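Local coordinates for protein mandelate racemase/muconate lactonizing enzyme (Roseovarius nubinhibens, PDB 2QDD) that probably catalyses a magnesium-dependent reaction of the enolase superfamily, although its substrate has not been established, at residues 58-62 against 243-247. Numbering follows the deposited sequence. Where two conformers were deposited one is given.
Sequences SYLPA and DECLH
At the magnesium site of this enolase-superfamily enzyme, Tyr59 from the N-terminal domain reaches Glu244 on the barrel domain. Asp243 and Glu244 are both magnesium ligands of this protein, along with Asp196 and Glu220; the metal is absent from this chain. Tyr59 OH donates a hydrogen bond of 2.7 Å to Glu244 OE2, meeting the oxygen on its anti side, 28° out of the carboxylate plane. OE2 lies at the edge of the phenol ring, near its plane, with the carboxylate turned 79° from the ring. The trans chi1 of Tyr59 swings the ring so that its hydroxyl end comes up to the two carboxylates; Glu244, bent at chi2 (93°), brings its carboxylate to meet the hydroxyl. A water donates to Tyr59 OH at 2.9 Å and to Asp243 OD1 at 2.8 Å, linking the phenol to the Asp243 carboxylate. Asp243 also forms salt bridges, through OD1 to Arg270 and through OD2 to Lys267, and Lys267 also hydrogen-bonds the tyrosine hydroxyl. A phenylalanine in place of Tyr59 would probably leave Glu244 OE2 without this donor and the bridging water without one of its acceptors. Beside the polar cluster, Leu60 CD2 packs 4.0 Å from Glu244 CB, and Pro61, centre of an inverse gamma turn, sets CD 3.8 Å from His247 CE1. The contact thus joins the loop between strand 47-52 and helix 64-78 to the loop that follows barrel strand 240-242, where a type I turn from Asp243 to Leu246 leads towards helix 249-258.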
# COMPACT_ATOMS: atom_id res chain seq x y z
N SER A 58 13.19 -34.97 5.74
CA SER A 58 13.07 -34.15 4.54
C SER A 58 11.80 -33.29 4.51
O SER A 58 11.69 -32.37 3.71
CB SER A 58 13.17 -35.03 3.28
OG SER A 58 11.91 -35.54 2.90
N TYR A 59 10.87 -33.59 5.41
CA TYR A 59 9.56 -32.93 5.43
C TYR A 59 9.62 -31.49 5.95
O TYR A 59 9.08 -30.58 5.32
CB TYR A 59 8.56 -33.77 6.24
CG TYR A 59 7.18 -33.18 6.35
CD1 TYR A 59 6.38 -32.99 5.22
CD2 TYR A 59 6.65 -32.81 7.58
CE1 TYR A 59 5.11 -32.43 5.31
CE2 TYR A 59 5.38 -32.26 7.70
CZ TYR A 59 4.62 -32.07 6.56
OH TYR A 59 3.36 -31.52 6.68
N LEU A 60 10.27 -31.31 7.10
CA LEU A 60 10.38 -30.03 7.78
C LEU A 60 11.83 -29.89 8.28
O LEU A 60 12.58 -30.87 8.25
CB LEU A 60 9.40 -29.99 8.97
CG LEU A 60 7.92 -29.71 8.68
CD1 LEU A 60 7.12 -29.85 9.95
CD2 LEU A 60 7.67 -28.36 8.02
N PRO A 61 12.24 -28.67 8.72
CA PRO A 61 13.52 -28.54 9.43
C PRO A 61 13.58 -29.28 10.77
O PRO A 61 13.52 -28.66 11.83
CB PRO A 61 13.65 -27.03 9.66
CG PRO A 61 12.73 -26.42 8.67
CD PRO A 61 11.60 -27.36 8.55
N ALA A 62 13.73 -30.60 10.68
CA ALA A 62 13.57 -31.51 11.81
C ALA A 62 14.13 -32.88 11.44
O ALA A 62 13.91 -33.36 10.33
CB ALA A 62 12.10 -31.64 12.18
N ASP A 243 0.24 -24.46 5.95
CA ASP A 243 0.75 -25.51 6.83
C ASP A 243 2.27 -25.37 7.01
O ASP A 243 2.72 -24.76 7.97
CB ASP A 243 0.36 -26.90 6.29
CG ASP A 243 0.76 -28.06 7.23
OD1 ASP A 243 1.12 -27.82 8.40
OD2 ASP A 243 0.71 -29.22 6.77
N GLU A 244 3.04 -25.93 6.08
CA GLU A 244 4.47 -26.17 6.30
C GLU A 244 5.35 -24.91 6.32
O GLU A 244 6.45 -24.95 6.87
CB GLU A 244 5.01 -27.17 5.27
CG GLU A 244 4.47 -28.59 5.44
CD GLU A 244 3.23 -28.86 4.60
OE1 GLU A 244 2.66 -27.90 4.03
OE2 GLU A 244 2.82 -30.04 4.49
N CYS A 245 4.86 -23.81 5.74
CA CYS A 245 5.62 -22.56 5.71
C CYS A 245 5.54 -21.77 7.02
O CYS A 245 6.21 -20.75 7.17
CB CYS A 245 5.22 -21.68 4.52
SG CYS A 245 3.47 -21.20 4.44
N LEU A 246 4.73 -22.25 7.96
CA LEU A 246 4.43 -21.50 9.18
C LEU A 246 5.21 -22.04 10.38
O LEU A 246 4.76 -22.93 11.09
CB LEU A 246 2.93 -21.55 9.47
CG LEU A 246 1.95 -21.05 8.41
CD1 LEU A 246 0.61 -21.69 8.69
CD2 LEU A 246 1.84 -19.54 8.42
N HIS A 247 6.39 -21.48 10.61
CA HIS A 247 7.32 -22.05 11.59
C HIS A 247 7.17 -21.42 12.97
O HIS A 247 7.47 -22.07 13.98
CB HIS A 247 8.76 -21.94 11.08
CG HIS A 247 9.00 -22.66 9.79
ND1 HIS A 247 9.07 -24.04 9.72
CD2 HIS A 247 9.18 -22.21 8.53
CE1 HIS A 247 9.28 -24.40 8.46
NE2 HIS A 247 9.36 -23.30 7.72
O HOH W 1 3.41 -29.40 8.60